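Nsp15 (Middle East respiratory syndrome-related coronavirus, PDB 5YVD) is an endoribonuclease of the coronavirus replicase whose catalytic domain belongs to the EndoU clan and probably cleaves RNA at uridylates. Local coordinates at residues I190-F200 with V291-F299; E230-S238 with G243-R254. One frame throughout, in Å; residues are numbered along the deposited sequence.

Ile292 ties the two contacts together: its O lies 2.9 Å from Leu248 N and its N 3.0 Å from His246 O, both probable hydrogen bonds. Interaction 2 is nested along the chain inside the long loop that interaction 1 closes, and their centres are 13 Å apart; all four segments belong to the endoribonuclease domain. Interaction 2 carries His231 and His246, with Lys286 nearby bonded to Gly244 O, an assembly consistent with the two-histidine, one-lysine active site of EndoU nucleases; a glycerol lies about 3 Å from the His246 side chain, nearest atoms. Interaction 1 adjoins it through Ile292, whose segment meets loop 190-200.

Interaction 1. Residues I190-F200 with V291-F299; sequences IYTQSRSCSDF and VIDLKLDDF
Asp293, with more surface buried than any other residue, meets Arg195 in a side-on salt bridge. Two arginine nitrogens take one carboxylate oxygen each: NE of Arg195 donates to OD1 of Asp293 at 3.3 Å, on the syn lone pair, and NH2 of Arg195 reaches OD2 of Asp293 at 2.7 Å. The two flat groups are nearly coplanar, 26° apart. Asp293 holds its CG anti to the backbone N (chi1 175°), which sends the carboxylate across to the loop, while the arginine chain bends at chi3 (-72°) to turn its edge to meet it. OD1 of Asp293 has a second donor, the backbone N of Arg195 at 2.8 Å, arriving nearly in line with the C-O bond. Two residues earlier a main-chain bond joins the segments: Gln193 N donates to Asp293 O at 3.0 Å. CZ of Phe200 sits over the centre of one guanidinium face, and Glu207 forms a salt bridge with NH1 of Arg195 while accepting from the backbone N of Leu296 at the start of helix 296-304.

At the other end the contact turns apolar. CG2 of Ile190 packs on CD2 of Leu294 at 3.5 Å, the side chains crossing at about a right angle, and CD1 of Ile190 rests against the Asp298 carboxylate. Between these two regions one water donates to Tyr191 O and to Asp298 OD2 and accepts from Lys295 N at 2.7 Å.

The contact illustrates how a buried ion pair can also bind the backbone. Asp293 takes the arginine side chain and Arg195 N on its carboxylate and Gln193 N on its backbone O, which probably helps to set the path of this loop; the arginine, between Asp293 and Glu207, probably stays charged and helps to keep both acids ionised.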
loop_
_atom_site.group_PDB
_atom_site.type_symbol
_atom_site.label_atom_id
_atom_site.label_comp_id
_atom_site.label_asym_id
_atom_site.label_seq_id
_atom_site.Cartn_x
_atom_site.Cartn_y
_atom_site.Cartn_z
ATOM N N ILE A 190 42.762 -14.013 -10.442
ATOM C CA ILE A 190 43.024 -12.778 -9.711
ATOM C C ILE A 190 41.726 -12.496 -8.926
ATOM O O ILE A 190 40.659 -13.006 -9.304
ATOM C CB ILE A 190 43.458 -11.675 -10.741
ATOM C CG1 ILE A 190 44.986 -11.592 -10.799
ATOM C CG2 ILE A 190 42.888 -10.286 -10.482
ATOM C CD1 ILE A 190 45.642 -11.246 -9.481
ATOM N N TYR A 191 41.794 -11.743 -7.822
ATOM C CA TYR A 191 40.549 -11.350 -7.121
ATOM C C TYR A 191 40.350 -9.846 -6.958
ATOM O O TYR A 191 41.250 -9.143 -6.507
ATOM C CB TYR A 191 40.491 -11.984 -5.747
ATOM C CG TYR A 191 40.163 -13.436 -5.754
ATOM C CD1 TYR A 191 38.856 -13.872 -6.002
ATOM C CD2 TYR A 191 41.143 -14.386 -5.497
ATOM C CE1 TYR A 191 38.536 -15.223 -5.998
ATOM C CE2 TYR A 191 40.846 -15.738 -5.489
ATOM C CZ TYR A 191 39.540 -16.160 -5.737
ATOM O OH TYR A 191 39.246 -17.515 -5.721
ATOM N N THR A 192 39.154 -9.362 -7.292
ATOM C CA THR A 192 38.742 -8.006 -6.916
ATOM C C THR A 192 38.696 -7.971 -5.409
ATOM O O THR A 192 38.703 -9.014 -4.783
ATOM C CB THR A 192 37.358 -7.651 -7.482
ATOM O OG1 THR A 192 36.411 -8.664 -7.124
ATOM C CG2 THR A 192 37.416 -7.529 -8.995
ATOM N N GLN A 193 38.654 -6.796 -4.806
ATOM C CA GLN A 193 38.928 -6.700 -3.351
ATOM C C GLN A 193 37.783 -6.186 -2.500
ATOM O O GLN A 193 37.957 -6.001 -1.309
ATOM C CB GLN A 193 40.150 -5.815 -3.105
ATOM C CG GLN A 193 41.417 -6.365 -3.701
ATOM C CD GLN A 193 41.929 -7.546 -2.935
ATOM O OE1 GLN A 193 41.880 -7.582 -1.713
ATOM N NE2 GLN A 193 42.432 -8.526 -3.653
ATOM N N SER A 194 36.634 -5.924 -3.114
ATOM C CA SER A 194 35.421 -5.602 -2.374
ATOM C C SER A 194 35.547 -4.345 -1.483
ATOM O O SER A 194 34.932 -4.274 -0.430
ATOM C CB SER A 194 35.011 -6.816 -1.509
ATOM O OG SER A 194 34.808 -7.994 -2.293
ATOM N N ARG A 195 36.334 -3.357 -1.892
ATOM C CA ARG A 195 36.437 -2.113 -1.129
ATOM C C ARG A 195 35.442 -1.115 -1.675
ATOM O O ARG A 195 34.783 -1.366 -2.702
ATOM C CB ARG A 195 37.849 -1.535 -1.222
ATOM C CG ARG A 195 38.890 -2.418 -0.576
ATOM C CD ARG A 195 40.303 -1.932 -0.837
ATOM N NE ARG A 195 40.695 -2.171 -2.224
ATOM C CZ ARG A 195 41.942 -2.125 -2.674
ATOM N NH1 ARG A 195 42.945 -1.865 -1.838
ATOM N NH2 ARG A 195 42.183 -2.346 -3.968
ATOM N N SER A 196 35.341 0.026 -1.009
ATOM C CA SER A 196 34.440 1.078 -1.472
ATOM C C SER A 196 34.949 2.429 -1.034
ATOM O O SER A 196 35.925 2.512 -0.298
ATOM C CB SER A 196 33.043 0.872 -0.896
ATOM O OG SER A 196 33.007 1.342 0.435
ATOM N N CYS A 197 34.261 3.481 -1.459
ATOM C CA CYS A 197 34.725 4.844 -1.204
ATOM C C CYS A 197 34.645 5.281 0.240
ATOM O O CYS A 197 35.273 6.266 0.607
ATOM C CB CYS A 197 33.995 5.851 -2.090
ATOM S SG CYS A 197 34.755 5.891 -3.726
ATOM N N SER A 198 33.879 4.550 1.046
ATOM C CA SER A 198 33.768 4.831 2.470
ATOM C C SER A 198 34.757 3.966 3.256
ATOM O O SER A 198 35.439 4.464 4.147
ATOM C CB SER A 198 32.332 4.603 2.947
ATOM O OG SER A 198 32.071 3.229 3.104
ATOM N N ASP A 199 34.842 2.682 2.913
ATOM C CA ASP A 199 35.794 1.762 3.548
ATOM C C ASP A 199 36.871 1.278 2.545
ATOM O O ASP A 199 36.648 0.301 1.816
ATOM C CB ASP A 199 35.039 0.574 4.165
ATOM C CG ASP A 199 35.964 -0.554 4.564
ATOM O OD1 ASP A 199 36.781 -0.379 5.483
ATOM O OD2 ASP A 199 35.894 -1.627 3.934
ATOM N N PHE A 200 38.019 1.967 2.516
ATOM C CA PHE A 200 39.105 1.656 1.571
ATOM C C PHE A 200 40.479 1.716 2.252
ATOM O O PHE A 200 40.887 2.764 2.772
ATOM C CB PHE A 200 39.102 2.616 0.357
ATOM C CG PHE A 200 40.036 2.184 -0.767
ATOM C CD1 PHE A 200 39.541 1.594 -1.911
ATOM C CD2 PHE A 200 41.412 2.344 -0.659
ATOM C CE1 PHE A 200 40.386 1.176 -2.922
ATOM C CE2 PHE A 200 42.260 1.917 -1.662
ATOM C CZ PHE A 200 41.741 1.323 -2.794
ATOM N N VAL A 291 33.811 0.151 -13.393
ATOM C CA VAL A 291 34.891 0.207 -12.418
ATOM C C VAL A 291 35.164 -1.138 -11.772
ATOM O O VAL A 291 34.247 -1.804 -11.302
ATOM C CB VAL A 291 34.566 1.237 -11.317
ATOM C CG1 VAL A 291 35.690 1.295 -10.288
ATOM C CG2 VAL A 291 34.320 2.605 -11.932
ATOM N N ILE A 292 36.439 -1.510 -11.727
ATOM C CA ILE A 292 36.892 -2.718 -11.032
ATOM C C ILE A 292 37.823 -2.317 -9.899
ATOM O O ILE A 292 38.645 -1.418 -10.055
ATOM C CB ILE A 292 37.701 -3.633 -11.954
ATOM C CG1 ILE A 292 37.104 -3.658 -13.348
ATOM C CG2 ILE A 292 37.753 -5.045 -11.410
ATOM C CD1 ILE A 292 35.741 -4.339 -13.414
ATOM N N ASP A 293 37.707 -3.002 -8.776
ATOM C CA ASP A 293 38.593 -2.793 -7.643
ATOM C C ASP A 293 39.640 -3.900 -7.611
ATOM O O ASP A 293 39.541 -4.845 -6.838
ATOM C CB ASP A 293 37.779 -2.773 -6.351
ATOM C CG ASP A 293 38.638 -2.693 -5.122
ATOM O OD1 ASP A 293 38.156 -3.075 -4.050
ATOM O OD2 ASP A 293 39.790 -2.234 -5.206
ATOM N N LEU A 294 40.635 -3.795 -8.473
ATOM C CA LEU A 294 41.776 -4.701 -8.405
ATOM C C LEU A 294 42.850 -4.091 -7.528
ATOM O O LEU A 294 43.005 -2.869 -7.486
ATOM C CB LEU A 294 42.369 -4.947 -9.789
ATOM C CG LEU A 294 41.427 -5.632 -10.765
ATOM C CD1 LEU A 294 41.915 -5.389 -12.198
ATOM C CD2 LEU A 294 41.288 -7.124 -10.443
ATOM N N LYS A 295 43.592 -4.953 -6.846
ATOM C CA LYS A 295 44.887 -4.577 -6.303
ATOM C C LYS A 295 45.601 -3.852 -7.429
ATOM O O LYS A 295 45.618 -4.341 -8.556
ATOM C CB LYS A 295 45.657 -5.822 -5.893
ATOM C CG LYS A 295 46.953 -5.559 -5.142
ATOM C CD LYS A 295 46.727 -5.495 -3.640
ATOM C CE LYS A 295 46.562 -6.878 -3.019
ATOM N NZ LYS A 295 47.816 -7.683 -2.994
ATOM N N LEU A 296 46.148 -2.672 -7.159
ATOM C CA LEU A 296 46.722 -1.857 -8.240
ATOM C C LEU A 296 47.914 -2.562 -8.899
ATOM O O LEU A 296 48.081 -2.507 -10.116
ATOM C CB LEU A 296 47.144 -0.494 -7.718
ATOM C CG LEU A 296 47.964 0.423 -8.624
ATOM C CD1 LEU A 296 47.152 0.899 -9.816
ATOM C CD2 LEU A 296 48.462 1.600 -7.809
ATOM N N ASP A 297 48.724 -3.236 -8.091
ATOM C CA ASP A 297 49.818 -4.044 -8.610
ATOM C C ASP A 297 49.324 -5.061 -9.637
ATOM O O ASP A 297 49.951 -5.293 -10.670
ATOM C CB ASP A 297 50.510 -4.808 -7.486
ATOM C CG ASP A 297 50.988 -3.915 -6.375
ATOM O OD1 ASP A 297 52.206 -3.694 -6.310
ATOM O OD2 ASP A 297 50.151 -3.453 -5.570
ATOM N N ASP A 298 48.197 -5.682 -9.352
ATOM C CA ASP A 298 47.658 -6.667 -10.285
ATOM C C ASP A 298 47.188 -6.017 -11.612
ATOM O O ASP A 298 47.392 -6.563 -12.716
ATOM C CB ASP A 298 46.538 -7.451 -9.595
ATOM C CG ASP A 298 47.056 -8.319 -8.447
ATOM O OD1 ASP A 298 48.239 -8.732 -8.482
ATOM O OD2 ASP A 298 46.272 -8.618 -7.528
ATOM N N PHE A 299 46.571 -4.844 -11.500
ATOM C CA PHE A 299 46.160 -4.088 -12.678
ATOM C C PHE A 299 47.368 -3.675 -13.508
ATOM O O PHE A 299 47.330 -3.710 -14.731
ATOM C CB PHE A 299 45.401 -2.850 -12.242
ATOM C CG PHE A 299 44.861 -2.027 -13.378
ATOM C CD1 PHE A 299 43.677 -2.371 -13.990
ATOM C CD2 PHE A 299 45.512 -0.875 -13.790
ATOM C CE1 PHE A 299 43.157 -1.600 -15.003
ATOM C CE2 PHE A 299 45.000 -0.090 -14.804
ATOM C CZ PHE A 299 43.815 -0.452 -15.408
HETATM O O HOH W 1 43.469 -7.533 -7.717
#

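Interaction 2. Residues E230-S238 with G243-R254; sequences EHVVYGDFS and GGLHLLIGLYKR. Unlike the reference sequence in segment 243-254: Arg254 (reference Lys).
Phe237 and Arg254 meet flat on flat: the guanidinium lies over one face of the ring, its CZ 4.2 Å from the centroid of Phe237 and the planes 22° apart, a stacked cation-pi pair. It sits in the EndoU-type catalytic domain, where helix 229-234 and the glycine-rich turn after it carry two histidines that are probably part of the active site. The Phe237 and Arg254 side chains run past each other in opposite directions, so CD of Arg254 also touches the rim at CZ of Phe237, 3.5 Å away. NH2 of Arg254 has its own ion partner in Glu279. The imidazole of His231 has the Gly243-Gly244 peptide over one face; its CG stands anti to the backbone N (chi1 -171°), which carries the ring alongside the turn leading to His246. At the edge of the Tyr234 ring, near its plane, lies NZ of Lys253, 4.3 Å from CE1 of Tyr234. His246 itself is bonded through ND1 to Ser290 O.

Main-chain bonds join the segments as the helix ends. Leu245 N donates to His231 O at 3.2 Å and His246 N to Val232 O at 3.1 Å, so carbonyls of the last helical turn receive the amides of the turn. Beyond Gly235, Asp236 and Gly243 form an antiparallel hydrogen-bonded pair. Leu245 tucks CD1 against the carbonyl oxygens of Val233 and Tyr234, and CA of Gly250 makes a CA-H...O contact with Val233 O (3.5 Å), where the helices come close. From Asp236 the chain curls in an Asx turn: OD1 of Asp236 accepts from both N of Ser238 at 2.9 Å and OG of Ser238 at 2.8 Å.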
loop_
_atom_site.group_PDB
_atom_site.type_symbol
_atom_site.label_atom_id
_atom_site.label_comp_id
_atom_site.label_asym_id
_atom_site.label_seq_id
_atom_site.Cartn_x
_atom_site.Cartn_y
_atom_site.Cartn_z
ATOM N N GLU A 230 47.112 8.518 -16.570
ATOM C CA GLU A 230 46.428 9.791 -16.414
ATOM C C GLU A 230 44.964 9.579 -16.787
ATOM O O GLU A 230 44.060 9.832 -15.979
ATOM C CB GLU A 230 47.110 10.858 -17.303
ATOM C CG GLU A 230 47.514 12.186 -16.655
ATOM C CD GLU A 230 48.175 12.049 -15.297
ATOM O OE1 GLU A 230 49.410 12.168 -15.226
ATOM O OE2 GLU A 230 47.437 11.842 -14.301
ATOM N N HIS A 231 44.745 9.047 -17.986
ATOM C CA HIS A 231 43.388 8.761 -18.480
ATOM C C HIS A 231 42.721 7.615 -17.704
ATOM O O HIS A 231 41.629 7.778 -17.152
ATOM C CB HIS A 231 43.432 8.406 -19.977
ATOM C CG HIS A 231 42.086 8.313 -20.625
ATOM N ND1 HIS A 231 41.437 9.405 -21.161
ATOM C CD2 HIS A 231 41.270 7.259 -20.831
ATOM C CE1 HIS A 231 40.278 9.030 -21.670
ATOM N NE2 HIS A 231 40.155 7.729 -21.485
ATOM N N VAL A 232 43.401 6.482 -17.631
ATOM C CA VAL A 232 42.766 5.253 -17.198
ATOM C C VAL A 232 42.516 5.245 -15.685
ATOM O O VAL A 232 41.410 4.971 -15.223
ATOM C CB VAL A 232 43.602 4.017 -17.632
ATOM C CG1 VAL A 232 42.975 2.745 -17.112
ATOM C CG2 VAL A 232 43.708 3.928 -19.145
ATOM N N VAL A 233 43.537 5.552 -14.908
ATOM C CA VAL A 233 43.441 5.414 -13.460
ATOM C C VAL A 233 43.104 6.739 -12.760
ATOM O O VAL A 233 42.104 6.839 -12.043
ATOM C CB VAL A 233 44.732 4.830 -12.894
ATOM C CG1 VAL A 233 44.530 4.408 -11.447
ATOM C CG2 VAL A 233 45.159 3.630 -13.739
ATOM N N TYR A 234 43.913 7.763 -12.984
ATOM C CA TYR A 234 43.675 9.057 -12.338
ATOM C C TYR A 234 42.364 9.659 -12.756
ATOM O O TYR A 234 41.680 10.277 -11.941
ATOM C CB TYR A 234 44.792 10.009 -12.642
ATOM C CG TYR A 234 46.032 9.634 -11.911
ATOM C CD1 TYR A 234 46.189 9.986 -10.572
ATOM C CD2 TYR A 234 47.040 8.909 -12.532
ATOM C CE1 TYR A 234 47.328 9.649 -9.868
ATOM C CE2 TYR A 234 48.178 8.569 -11.841
ATOM C CZ TYR A 234 48.314 8.942 -10.509
ATOM O OH TYR A 234 49.440 8.606 -9.807
ATOM N N GLY A 235 42.015 9.454 -14.026
ATOM C CA GLY A 235 40.798 10.010 -14.613
ATOM C C GLY A 235 41.101 11.356 -15.223
ATOM O O GLY A 235 41.942 12.083 -14.726
ATOM N N ASP A 236 40.417 11.663 -16.319
ATOM C CA ASP A 236 40.468 12.959 -16.991
ATOM C C ASP A 236 39.099 13.656 -16.851
ATOM O O ASP A 236 38.066 13.138 -17.317
ATOM C CB ASP A 236 40.800 12.722 -18.446
ATOM C CG ASP A 236 40.889 13.975 -19.242
ATOM O OD1 ASP A 236 40.664 15.094 -18.723
ATOM O OD2 ASP A 236 41.190 13.811 -20.435
ATOM N N PHE A 237 39.118 14.819 -16.196
ATOM C CA PHE A 237 37.935 15.625 -15.905
ATOM C C PHE A 237 37.976 16.966 -16.640
ATOM O O PHE A 237 37.243 17.890 -16.272
ATOM C CB PHE A 237 37.843 15.842 -14.388
ATOM C CG PHE A 237 38.075 14.583 -13.605
ATOM C CD1 PHE A 237 37.007 13.737 -13.298
ATOM C CD2 PHE A 237 39.358 14.202 -13.242
ATOM C CE1 PHE A 237 37.216 12.545 -12.625
ATOM C CE2 PHE A 237 39.574 13.019 -12.567
ATOM C CZ PHE A 237 38.505 12.185 -12.257
ATOM N N SER A 238 38.818 17.061 -17.683
ATOM C CA SER A 238 38.932 18.282 -18.511
ATOM C C SER A 238 37.864 18.390 -19.632
ATOM O O SER A 238 37.689 19.451 -20.211
ATOM C CB SER A 238 40.316 18.368 -19.150
ATOM O OG SER A 238 40.399 17.426 -20.223
ATOM N N GLY A 243 36.631 11.282 -18.724
ATOM C CA GLY A 243 37.508 10.305 -19.367
ATOM C C GLY A 243 38.085 9.258 -18.424
ATOM O O GLY A 243 38.508 9.568 -17.323
ATOM N N GLY A 244 38.113 8.013 -18.870
ATOM C CA GLY A 244 38.705 6.929 -18.108
ATOM C C GLY A 244 38.091 6.701 -16.736
ATOM O O GLY A 244 36.859 6.651 -16.585
ATOM N N LEU A 245 38.979 6.566 -15.746
ATOM C CA LEU A 245 38.633 6.303 -14.356
ATOM C C LEU A 245 37.945 4.934 -14.193
ATOM O O LEU A 245 36.805 4.854 -13.772
ATOM C CB LEU A 245 37.791 7.446 -13.783
ATOM C CG LEU A 245 37.744 7.542 -12.251
ATOM C CD1 LEU A 245 39.042 8.075 -11.627
ATOM C CD2 LEU A 245 36.567 8.404 -11.801
ATOM N N HIS A 246 38.658 3.859 -14.511
ATOM C CA HIS A 246 38.069 2.525 -14.497
ATOM C C HIS A 246 38.556 1.649 -13.327
ATOM O O HIS A 246 38.160 0.482 -13.202
ATOM C CB HIS A 246 38.294 1.855 -15.856
ATOM C CG HIS A 246 37.637 2.588 -16.994
ATOM N ND1 HIS A 246 36.266 2.647 -17.152
ATOM C CD2 HIS A 246 38.160 3.323 -18.003
ATOM C CE1 HIS A 246 35.977 3.384 -18.209
ATOM N NE2 HIS A 246 37.109 3.803 -18.747
ATOM N N LEU A 247 39.372 2.218 -12.441
ATOM C CA LEU A 247 39.932 1.435 -11.349
ATOM C C LEU A 247 39.544 2.091 -10.046
ATOM O O LEU A 247 39.622 3.301 -9.933
ATOM C CB LEU A 247 41.448 1.320 -11.490
ATOM C CG LEU A 247 42.074 0.260 -10.579
ATOM C CD1 LEU A 247 41.797 -1.129 -11.128
ATOM C CD2 LEU A 247 43.577 0.469 -10.391
ATOM N N LEU A 248 39.125 1.298 -9.064
ATOM C CA LEU A 248 38.449 1.857 -7.901
ATOM C C LEU A 248 39.368 2.741 -7.075
ATOM O O LEU A 248 38.946 3.792 -6.575
ATOM C CB LEU A 248 37.824 0.795 -7.007
ATOM C CG LEU A 248 37.125 1.404 -5.763
ATOM C CD1 LEU A 248 35.867 2.184 -6.148
ATOM C CD2 LEU A 248 36.774 0.364 -4.700
ATOM N N ILE A 249 40.617 2.333 -6.916
ATOM C CA ILE A 249 41.546 3.134 -6.123
ATOM C C ILE A 249 41.655 4.570 -6.696
ATOM O O ILE A 249 41.754 5.546 -5.945
ATOM C CB ILE A 249 42.916 2.439 -5.992
ATOM C CG1 ILE A 249 43.837 3.214 -5.027
ATOM C CG2 ILE A 249 43.568 2.270 -7.359
ATOM C CD1 ILE A 249 45.106 2.462 -4.662
ATOM N N GLY A 250 41.611 4.691 -8.020
ATOM C CA GLY A 250 41.628 5.996 -8.673
ATOM C C GLY A 250 40.349 6.800 -8.432
ATOM O O GLY A 250 40.395 8.018 -8.244
ATOM N N LEU A 251 39.216 6.109 -8.439
ATOM C CA LEU A 251 37.942 6.728 -8.104
ATOM C C LEU A 251 37.896 7.160 -6.648
ATOM O O LEU A 251 37.424 8.259 -6.344
ATOM C CB LEU A 251 36.761 5.778 -8.411
ATOM C CG LEU A 251 35.381 6.192 -7.902
ATOM C CD1 LEU A 251 35.014 7.538 -8.465
ATOM C CD2 LEU A 251 34.303 5.197 -8.260
ATOM N N TYR A 252 38.338 6.295 -5.745
ATOM C CA TYR A 252 38.396 6.655 -4.327
ATOM C C TYR A 252 39.276 7.885 -4.118
ATOM O O TYR A 252 38.854 8.875 -3.479
ATOM C CB TYR A 252 38.949 5.499 -3.510
ATOM C CG TYR A 252 39.328 5.838 -2.096
ATOM C CD1 TYR A 252 40.650 5.908 -1.718
ATOM C CD2 TYR A 252 38.362 6.061 -1.131
ATOM C CE1 TYR A 252 41.002 6.208 -0.421
ATOM C CE2 TYR A 252 38.702 6.352 0.174
ATOM C CZ TYR A 252 40.024 6.429 0.517
ATOM O OH TYR A 252 40.390 6.722 1.805
ATOM N N LYS A 253 40.490 7.831 -4.660
ATOM C CA LYS A 253 41.448 8.907 -4.436
ATOM C C LYS A 253 40.814 10.193 -4.860
ATOM O O LYS A 253 40.916 11.219 -4.193
ATOM C CB LYS A 253 42.724 8.690 -5.249
ATOM C CG LYS A 253 43.691 9.840 -5.153
ATOM C CD LYS A 253 45.021 9.500 -5.781
ATOM C CE LYS A 253 45.947 10.709 -5.783
ATOM N NZ LYS A 253 45.418 11.789 -6.654
ATOM N N ARG A 254 40.140 10.109 -5.988
ATOM C CA ARG A 254 39.555 11.261 -6.593
ATOM C C ARG A 254 38.463 11.850 -5.731
ATOM O O ARG A 254 38.496 13.028 -5.414
ATOM C CB ARG A 254 38.985 10.883 -7.946
ATOM C CG ARG A 254 38.174 11.988 -8.585
ATOM C CD ARG A 254 39.071 13.149 -8.946
ATOM N NE ARG A 254 38.318 14.374 -9.122
ATOM C CZ ARG A 254 38.860 15.550 -9.414
ATOM N NH1 ARG A 254 40.174 15.680 -9.594
ATOM N NH2 ARG A 254 38.069 16.603 -9.529
#